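PDB 3FKA: lumazine-binding protein from Silicibacter pomeroyi DSS-3, which is of unknown function but has an NTF2-like fold and may bind a small ligand. Local coordinates for residues E89-T102 against G108-R120. Sequence-based numbering, arbitrary orientation. Where two conformers were deposited one is given.
Sequences ENDWAGMRFDDFLT and GSWRIVSKVYRIR. With EDO (1,2-ethanediol), chain Q.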
ATOM      1  N   GLU B  89       6.422   4.261  10.720  1.00 24.42           N
ATOM      2  CA  GLU B  89       6.524   3.731  12.069  0.50 25.35           C
ATOM      3  C   GLU B  89       7.461   4.650  12.793  1.00 25.86           C
ATOM      4  O   GLU B  89       8.488   5.002  12.234  1.00 25.66           O
ATOM      5  CB  GLU B  89       7.183   2.364  12.137  0.50 25.55           C
ATOM      6  CG  GLU B  89       6.482   1.225  11.481  0.50 25.56           C
ATOM      7  CD  GLU B  89       7.246  -0.087  11.672  0.50 25.70           C
ATOM      8  OE1 GLU B  89       8.452  -0.065  11.978  0.50 25.05           O
ATOM      9  OE2 GLU B  89       6.642  -1.162  11.528  0.50 26.30           O
ATOM     10  N   ASN B  90       7.140   5.062  14.015  1.00 26.66           N
ATOM     11  CA  ASN B  90       8.082   5.931  14.730  1.00 27.87           C
ATOM     12  C   ASN B  90       7.861   5.923  16.222  1.00 28.05           C
ATOM     13  O   ASN B  90       6.790   5.597  16.679  1.00 27.16           O
ATOM     14  CB  ASN B  90       8.064   7.356  14.180  1.00 29.29           C
ATOM     15  CG  ASN B  90       6.747   8.034  14.327  1.00 30.37           C
ATOM     16  OD1 ASN B  90       6.326   8.354  15.426  1.00 32.24           O
ATOM     17  ND2 ASN B  90       6.136   8.365  13.213  1.00 31.90           N
ATOM     18  N   ASP B  91       8.922   6.239  16.952  1.00 28.06           N
ATOM     19  CA  ASP B  91       8.865   6.344  18.390  1.00 28.83           C
ATOM     20  C   ASP B  91       8.781   7.811  18.742  1.00 28.41           C
ATOM     21  O   ASP B  91       9.406   8.641  18.094  1.00 27.51           O
ATOM     22  CB  ASP B  91      10.100   5.779  19.085  1.00 30.26           C
ATOM     23  CG  ASP B  91      10.152   4.282  19.077  1.00 31.36           C
ATOM     24  OD1 ASP B  91       9.146   3.660  18.733  1.00 32.96           O
ATOM     25  OD2 ASP B  91      11.196   3.716  19.463  1.00 32.59           O
ATOM     26  N   TRP B  92       7.979   8.116  19.746  1.00 27.74           N
ATOM     27  CA  TRP B  92       7.849   9.475  20.250  1.00 27.86           C
ATOM     28  C   TRP B  92       7.375   9.399  21.692  1.00 27.58           C
ATOM     29  O   TRP B  92       6.425   8.681  21.994  1.00 27.31           O
ATOM     30  CB  TRP B  92       6.878  10.317  19.417  1.00 28.29           C
ATOM     31  CG  TRP B  92       6.692  11.713  19.991  1.00 28.30           C
ATOM     32  CD1 TRP B  92       7.574  12.738  19.926  1.00 28.54           C
ATOM     33  CD2 TRP B  92       5.554  12.209  20.707  1.00 28.09           C
ATOM     34  NE1 TRP B  92       7.064  13.851  20.553  1.00 28.47           N
ATOM     35  CE2 TRP B  92       5.821  13.561  21.035  1.00 28.31           C
ATOM     36  CE3 TRP B  92       4.338  11.645  21.111  1.00 28.81           C
ATOM     37  CZ2 TRP B  92       4.922  14.358  21.752  1.00 28.53           C
ATOM     38  CZ3 TRP B  92       3.419  12.453  21.808  1.00 28.67           C
ATOM     39  CH2 TRP B  92       3.731  13.786  22.132  1.00 28.69           C
ATOM     40  N   ALA B  93       8.065  10.113  22.578  1.00 27.89           N
ATOM     41  CA  ALA B  93       7.688  10.176  23.990  1.00 28.18           C
ATOM     42  C   ALA B  93       7.479   8.816  24.655  1.00 28.10           C
ATOM     43  O   ALA B  93       6.576   8.657  25.474  1.00 28.82           O
ATOM     44  CB  ALA B  93       6.428  11.043  24.129  1.00 28.06           C
ATOM     45  N   GLY B  94       8.330   7.848  24.312  1.00 28.25           N
ATOM     46  CA  GLY B  94       8.279   6.509  24.885  1.00 28.29           C
ATOM     47  C   GLY B  94       7.218   5.561  24.374  1.00 28.63           C
ATOM     48  O   GLY B  94       7.038   4.479  24.954  1.00 29.11           O
HETATM   49  N   MSE B  95       6.546   5.932  23.283  1.00 28.58           N
HETATM   50  CA  MSE B  95       5.485   5.127  22.671  1.00 29.03           C
HETATM   51  C   MSE B  95       5.788   4.900  21.196  1.00 28.55           C
HETATM   52  O   MSE B  95       6.435   5.749  20.578  1.00 28.03           O
HETATM   53  CB  MSE B  95       4.158   5.870  22.802  1.00 29.60           C
HETATM   54  CG  MSE B  95       3.672   6.080  24.237  1.00 30.07           C
HETATM   55 SE   MSE B  95       2.217   7.372  24.325  0.75 30.76          SE
HETATM   56  CE  MSE B  95       3.156   8.979  23.782  1.00 31.15           C
ATOM     57  N   ARG B  96       5.324   3.772  20.652  1.00 28.15           N
ATOM     58  CA  ARG B  96       5.483   3.409  19.240  1.00 27.85           C
ATOM     59  C   ARG B  96       4.193   3.729  18.511  1.00 26.40           C
ATOM     60  O   ARG B  96       3.135   3.261  18.907  1.00 26.31           O
ATOM     61  CB  ARG B  96       5.754   1.919  19.066  1.00 29.23           C
ATOM     62  CG  ARG B  96       5.936   1.438  17.599  1.00 30.66           C
ATOM     63  CD  ARG B  96       7.137   2.009  16.877  1.00 32.75           C
ATOM     64  NE  ARG B  96       8.387   1.565  17.515  1.00 33.63           N
ATOM     65  CZ  ARG B  96       9.118   0.505  17.182  1.00 34.81           C
ATOM     66  NH1 ARG B  96       8.760  -0.347  16.207  1.00 35.76           N
ATOM     67  NH2 ARG B  96      10.231   0.271  17.883  1.00 34.63           N
ATOM     68  N   PHE B  97       4.308   4.424  17.394  1.00 24.97           N
ATOM     69  CA  PHE B  97       3.166   4.812  16.603  1.00 24.27           C
ATOM     70  C   PHE B  97       3.223   4.325  15.165  1.00 24.07           C
ATOM     71  O   PHE B  97       4.313   4.103  14.641  1.00 22.93           O
ATOM     72  CB  PHE B  97       3.150   6.331  16.477  1.00 24.85           C
ATOM     73  CG  PHE B  97       2.900   7.071  17.758  1.00 24.69           C
ATOM     74  CD1 PHE B  97       3.931   7.282  18.673  1.00 25.21           C
ATOM     75  CD2 PHE B  97       1.665   7.654  18.006  1.00 25.04           C
ATOM     76  CE1 PHE B  97       3.731   7.993  19.853  1.00 24.64           C
ATOM     77  CE2 PHE B  97       1.454   8.387  19.197  1.00 24.85           C
ATOM     78  CZ  PHE B  97       2.488   8.540  20.124  1.00 25.27           C
ATOM     79  N   ASP B  98       2.036   4.163  14.571  1.00 23.02           N
ATOM     80  CA  ASP B  98       1.855   3.944  13.164  1.00 23.15           C
ATOM     81  C   ASP B  98       1.185   5.253  12.757  1.00 23.26           C
ATOM     82  O   ASP B  98       0.150   5.590  13.334  1.00 23.37           O
ATOM     83  CB  ASP B  98       0.938   2.798  12.824  1.00 23.15           C
ATOM     84  CG  ASP B  98       1.598   1.474  13.046  1.00 23.09           C
ATOM     85  OD1 ASP B  98       2.609   1.178  12.372  1.00 23.20           O
ATOM     86  OD2 ASP B  98       1.103   0.731  13.885  1.00 23.61           O
ATOM     87  N   ASP B  99       1.796   5.972  11.829  1.00 23.29           N
ATOM     88  CA  ASP B  99       1.279   7.205  11.280  1.00 24.26           C
ATOM     89  C   ASP B  99       0.896   7.007   9.828  1.00 24.76           C
ATOM     90  O   ASP B  99       1.670   6.395   9.077  1.00 25.98           O
ATOM     91  CB  ASP B  99       2.336   8.310  11.256  1.00 25.10           C
ATOM     92  CG  ASP B  99       2.746   8.807  12.620  1.00 26.60           C
ATOM     93  OD1 ASP B  99       2.069   8.591  13.650  1.00 26.62           O
ATOM     94  OD2 ASP B  99       3.782   9.492  12.639  1.00 28.18           O
ATOM     95  N   PHE B 100      -0.294   7.487   9.434  1.00 24.90           N
ATOM     96  CA  PHE B 100      -0.743   7.489   8.055  1.00 25.14           C
ATOM     97  C   PHE B 100      -0.814   8.971   7.686  1.00 26.04           C
ATOM     98  O   PHE B 100      -1.648   9.696   8.241  1.00 26.14           O
ATOM     99  CB  PHE B 100      -2.074   6.815   7.800  1.00 24.98           C
ATOM    100  CG  PHE B 100      -2.106   5.337   8.068  1.00 24.80           C
ATOM    101  CD1 PHE B 100      -0.969   4.511   7.954  1.00 24.78           C
ATOM    102  CD2 PHE B 100      -3.329   4.720   8.271  1.00 24.26           C
ATOM    103  CE1 PHE B 100      -1.074   3.169   8.119  1.00 25.41           C
ATOM    104  CE2 PHE B 100      -3.422   3.380   8.411  1.00 25.19           C
ATOM    105  CZ  PHE B 100      -2.301   2.584   8.336  1.00 25.23           C
ATOM    106  N   LEU B 101       0.057   9.391   6.771  1.00 26.71           N
ATOM    107  CA  LEU B 101       0.164  10.777   6.336  0.50 26.67           C
ATOM    108  C   LEU B 101      -0.385  10.985   4.926  1.00 27.15           C
ATOM    109  O   LEU B 101      -0.161  10.134   4.085  1.00 27.09           O
ATOM    110  CB  LEU B 101       1.646  11.179   6.310  0.50 26.99           C
ATOM    111  CG  LEU B 101       2.573  11.092   7.539  0.50 27.24           C
ATOM    112  CD1 LEU B 101       4.055  11.254   7.112  0.50 27.73           C
ATOM    113  CD2 LEU B 101       2.240  12.099   8.632  0.50 26.90           C
ATOM    114  N   THR B 102      -1.098  12.089   4.679  1.00 26.17           N
ATOM    115  CA  THR B 102      -1.583  12.454   3.337  1.00 25.81           C
ATOM    116  C   THR B 102      -0.680  13.656   3.029  1.00 24.38           C
ATOM    117  O   THR B 102      -0.445  14.501   3.919  1.00 24.05           O
ATOM    118  CB  THR B 102      -3.077  12.786   3.221  1.00 26.35           C
ATOM    119  OG1 THR B 102      -3.454  13.740   4.218  1.00 28.48           O
ATOM    120  CG2 THR B 102      -3.888  11.519   3.404  1.00 27.02           C
ATOM    121  N   GLY B 108       6.098  23.198  -5.903  1.00 23.40           N
ATOM    122  CA  GLY B 108       7.419  22.561  -6.010  1.00 24.94           C
ATOM    123  C   GLY B 108       7.917  21.714  -4.855  1.00 25.81           C
ATOM    124  O   GLY B 108       9.023  21.156  -4.942  1.00 26.45           O
ATOM    125  N   SER B 109       7.129  21.587  -3.789  1.00 25.22           N
ATOM    126  CA  SER B 109       7.572  20.765  -2.668  1.00 25.07           C
ATOM    127  C   SER B 109       6.409  20.006  -1.989  1.00 24.70           C
ATOM    128  O   SER B 109       5.266  20.452  -2.011  1.00 23.87           O
ATOM    129  CB  SER B 109       8.333  21.618  -1.667  1.00 26.15           C
ATOM    130  OG  SER B 109       7.522  22.579  -1.048  1.00 26.54           O
ATOM    131  N   TRP B 110       6.738  18.842  -1.445  1.00 24.12           N
ATOM    132  CA  TRP B 110       5.784  17.981  -0.744  1.00 24.02           C
ATOM    133  C   TRP B 110       5.544  18.540   0.643  1.00 24.49           C
ATOM    134  O   TRP B 110       6.515  18.864   1.350  1.00 24.44           O
ATOM    135  CB  TRP B 110       6.290  16.546  -0.695  1.00 24.07           C
ATOM    136  CG  TRP B 110       6.345  15.893  -2.040  1.00 23.91           C
ATOM    137  CD1 TRP B 110       7.415  15.833  -2.885  1.00 24.21           C
ATOM    138  CD2 TRP B 110       5.275  15.220  -2.695  1.00 24.09           C
ATOM    139  NE1 TRP B 110       7.077  15.135  -4.029  1.00 24.07           N
ATOM    140  CE2 TRP B 110       5.762  14.759  -3.940  1.00 24.31           C
ATOM    141  CE3 TRP B 110       3.936  14.982  -2.368  1.00 23.91           C
ATOM    142  CZ2 TRP B 110       4.965  14.048  -4.841  1.00 24.34           C
ATOM    143  CZ3 TRP B 110       3.147  14.257  -3.268  1.00 23.98           C
ATOM    144  CH2 TRP B 110       3.666  13.795  -4.478  1.00 24.15           C
ATOM    145  N   ARG B 111       4.270  18.664   1.040  1.00 23.78           N
ATOM    146  CA  ARG B 111       3.921  19.252   2.338  1.00 23.77           C
ATOM    147  C   ARG B 111       2.761  18.433   2.906  1.00 24.03           C
ATOM    148  O   ARG B 111       1.849  18.033   2.175  1.00 24.24           O
ATOM    149  CB  ARG B 111       3.601  20.731   2.174  1.00 24.33           C
ATOM    150  CG  ARG B 111       3.613  21.520   3.451  1.00 24.49           C
ATOM    151  CD  ARG B 111       3.359  22.974   3.145  1.00 24.59           C
ATOM    152  NE  ARG B 111       3.499  23.780   4.351  1.00 24.57           N
ATOM    153  CZ  ARG B 111       2.993  24.992   4.527  1.00 25.21           C
ATOM    154  NH1 ARG B 111       2.221  25.570   3.614  1.00 24.82           N
ATOM    155  NH2 ARG B 111       3.206  25.609   5.687  1.00 25.18           N
ATOM    156  N   ILE B 112       2.805  18.197   4.204  1.00 23.33           N
ATOM    157  CA  ILE B 112       1.845  17.312   4.867  1.00 23.60           C
ATOM    158  C   ILE B 112       0.484  17.967   5.112  1.00 23.41           C
ATOM    159  O   ILE B 112       0.376  19.054   5.697  1.00 23.73           O
ATOM    160  CB  ILE B 112       2.407  16.773   6.183  1.00 23.85           C
ATOM    161  CG1 ILE B 112       3.752  16.062   5.970  1.00 24.33           C
ATOM    162  CG2 ILE B 112       1.368  15.821   6.801  1.00 23.73           C
ATOM    163  CD1 ILE B 112       4.515  15.749   7.292  1.00 23.86           C
ATOM    164  N   VAL B 113      -0.553  17.274   4.655  1.00 24.20           N
ATOM    165  CA  VAL B 113      -1.931  17.709   4.764  1.00 24.08           C
ATOM    166  C   VAL B 113      -2.573  17.202   6.060  1.00 24.89           C
ATOM    167  O   VAL B 113      -3.299  17.949   6.724  1.00 24.06           O
ATOM    168  CB  VAL B 113      -2.752  17.258   3.528  1.00 23.41           C
ATOM    169  CG1 VAL B 113      -4.275  17.580   3.704  1.00 24.20           C
ATOM    170  CG2 VAL B 113      -2.180  17.909   2.271  1.00 23.17           C
ATOM    171  N   SER B 114      -2.296  15.949   6.417  1.00 24.78           N
ATOM    172  CA  SER B 114      -2.865  15.372   7.612  1.00 25.89           C
ATOM    173  C   SER B 114      -2.085  14.166   8.052  1.00 25.60           C
ATOM    174  O   SER B 114      -1.389  13.541   7.255  1.00 24.50           O
ATOM    175  CB  SER B 114      -4.318  14.925   7.347  1.00 26.84           C
ATOM    176  OG  SER B 114      -4.927  14.373   8.520  1.00 29.62           O
ATOM    177  N   LYS B 115      -2.229  13.869   9.329  1.00 25.50           N
ATOM    178  CA  LYS B 115      -1.600  12.714   9.947  0.50 25.08           C
ATOM    179  C   LYS B 115      -2.609  12.032  10.858  1.00 25.39           C
ATOM    180  O   LYS B 115      -3.182  12.681  11.714  1.00 26.37           O
ATOM    181  CB  LYS B 115      -0.413  13.100  10.820  0.50 25.32           C
ATOM    182  CG  LYS B 115       0.400  11.891  11.371  0.50 25.30           C
ATOM    183  CD  LYS B 115       1.094  12.209  12.703  0.50 25.08           C
ATOM    184  CE  LYS B 115       1.911  13.493  12.671  0.50 24.92           C
ATOM    185  NZ  LYS B 115       2.512  13.744  13.999  0.50 25.00           N
ATOM    186  N   VAL B 116      -2.853  10.732  10.639  1.00 24.36           N
ATOM    187  CA  VAL B 116      -3.709   9.946  11.550  0.50 24.10           C
ATOM    188  C   VAL B 116      -2.725   8.958  12.140  1.00 24.46           C
ATOM    189  O   VAL B 116      -1.754   8.574  11.470  1.00 24.32           O
ATOM    190  CB  VAL B 116      -4.950   9.234  10.957  0.50 23.74           C
ATOM    191  CG1 VAL B 116      -5.956  10.266  10.438  0.50 23.36           C
ATOM    192  CG2 VAL B 116      -4.570   8.224   9.893  0.50 23.25           C
ATOM    193  N   TYR B 117      -2.929   8.605  13.408  1.00 23.76           N
ATOM    194  CA  TYR B 117      -2.037   7.693  14.078  1.00 23.59           C
ATOM    195  C   TYR B 117      -2.748   6.768  15.041  1.00 22.91           C
ATOM    196  O   TYR B 117      -3.915   7.000  15.448  1.00 22.81           O
ATOM    197  CB  TYR B 117      -0.977   8.489  14.886  1.00 23.86           C
ATOM    198  CG  TYR B 117      -1.608   9.232  16.055  1.00 24.20           C
ATOM    199  CD1 TYR B 117      -1.822   8.602  17.296  1.00 23.65           C
ATOM    200  CD2 TYR B 117      -2.063  10.534  15.901  1.00 24.20           C
ATOM    201  CE1 TYR B 117      -2.459   9.245  18.342  1.00 24.15           C
ATOM    202  CE2 TYR B 117      -2.687  11.198  16.972  1.00 24.08           C
ATOM    203  CZ  TYR B 117      -2.884  10.547  18.181  1.00 24.37           C
ATOM    204  OH  TYR B 117      -3.498  11.216  19.229  1.00 25.03           O
ATOM    205  N   ARG B 118      -2.065   5.685  15.377  1.00 22.96           N
ATOM    206  CA  ARG B 118      -2.546   4.790  16.420  1.00 22.85           C
ATOM    207  C   ARG B 118      -1.307   4.422  17.226  1.00 23.06           C
ATOM    208  O   ARG B 118      -0.211   4.316  16.676  1.00 23.06           O
ATOM    209  CB  ARG B 118      -3.342   3.581  15.912  1.00 23.69           C
ATOM    210  CG  ARG B 118      -2.617   2.465  15.187  1.00 23.81           C
ATOM    211  CD  ARG B 118      -1.793   1.513  16.100  1.00 24.41           C
ATOM    212  NE  ARG B 118      -1.181   0.440  15.325  1.00 24.17           N
ATOM    213  CZ  ARG B 118      -1.489  -0.858  15.381  1.00 25.17           C
ATOM    214  NH1 ARG B 118      -2.408  -1.359  16.205  1.00 25.83           N
ATOM    215  NH2 ARG B 118      -0.828  -1.690  14.586  1.00 25.29           N
ATOM    216  N   ILE B 119      -1.489   4.255  18.523  1.00 23.11           N
ATOM    217  CA  ILE B 119      -0.402   3.878  19.407  1.00 24.46           C
ATOM    218  C   ILE B 119      -0.443   2.374  19.556  1.00 25.63           C
ATOM    219  O   ILE B 119      -1.494   1.800  19.853  1.00 24.61           O
ATOM    220  CB  ILE B 119      -0.536   4.535  20.785  1.00 24.60           C
ATOM    221  CG1 ILE B 119      -0.493   6.054  20.651  1.00 25.21           C
ATOM    222  CG2 ILE B 119       0.591   4.016  21.705  1.00 25.08           C
ATOM    223  CD1 ILE B 119      -0.876   6.820  21.881  1.00 25.57           C
ATOM    224  N   ARG B 120       0.701   1.717  19.372  1.00 27.26           N
ATOM    225  CA  ARG B 120       0.763   0.264  19.525  1.00 28.92           C
ATOM    226  C   ARG B 120       0.808  -0.120  20.981  1.00 29.22           C
ATOM    227  O   ARG B 120       0.348  -1.215  21.311  1.00 29.95           O
ATOM    228  CB  ARG B 120       1.979  -0.306  18.836  1.00 30.04           C
ATOM    229  CG  ARG B 120       1.898  -0.183  17.373  1.00 31.35           C
ATOM    230  CD  ARG B 120       3.090  -0.844  16.795  1.00 32.99           C
ATOM    231  NE  ARG B 120       3.021  -0.876  15.350  1.00 33.63           N
ATOM    232  CZ  ARG B 120       4.007  -1.290  14.567  1.00 34.82           C
ATOM    233  NH1 ARG B 120       5.158  -1.748  15.079  1.00 35.46           N
ATOM    234  NH2 ARG B 120       3.831  -1.270  13.251  1.00 34.97           N
ATOM    235  OXT ARG B 120       1.282   0.647  21.830  1.00 28.87           O
TER
HETATM  236  C1  EDO Q 124       7.416  23.825   2.247  1.00 36.97           C
HETATM  237  O1  EDO Q 124       6.479  24.120   1.192  1.00 37.03           O
HETATM  238  C2  EDO Q 124       7.398  22.350   2.592  1.00 36.87           C
HETATM  239  O2  EDO Q 124       7.418  21.576   1.399  1.00 36.93           O
HETATM  240  O   HOH W   1       7.543  -3.457  13.596  1.00 49.28           O
HETATM  241  O   HOH W   2       3.691   1.972  22.295  1.00 23.64           O
HETATM  242  O   HOH W   3      -4.128  11.643   7.554  1.00 22.92           O
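Strands 95-102 and 109-119 run antiparallel (161° between their directions), axes 4.6 Å apart at closest, and paired backbone bonds at Asp98-Arg118, Phe100-Val116 and Thr102-Ser114 define a beta hairpin in the curved NTF2-like sheet. At a classic beta bulge Val113 and Ser114 both face Thr102, whose O accepts from Val113 N at 2.9 Å and only weakly from Ser114 N. On the face bearing Phe97, Asp99 and Leu101, the Phe97 edge meets the Tyr117 face in an offset edge-to-face pair, while Ile119 CG1 lies 3.4 Å from Phe97 CE2. Asp99 OD2 accepts from Asn90 ND2, above the carboxylate plane, and is also hydrogen-bonded to Tyr18 OH; Lys115, salt-bridged to Glu40, lays CD beside this carboxylate. An unidentified molecule near Asp99, probably from the crystallisation liquor, may mark a pocket. The other face carries a salt-bridge network and packs against a second subunit, whose Ser114 OG bonds Thr102 OG1. A straight chain (chi2 -176°) carries the Arg120 guanidinium across Asp98; NH2 bonds Asp98 OD1 weakly and Glu89 OE2 at 3.3 Å, above the Glu89 carboxylate plane. Two main donors grip Asp98 OD2: Arg120 NE, 2.9 Å away, syn but 31° out of plane, and Arg118 NE, 2.7 Å away on the anti lone pair.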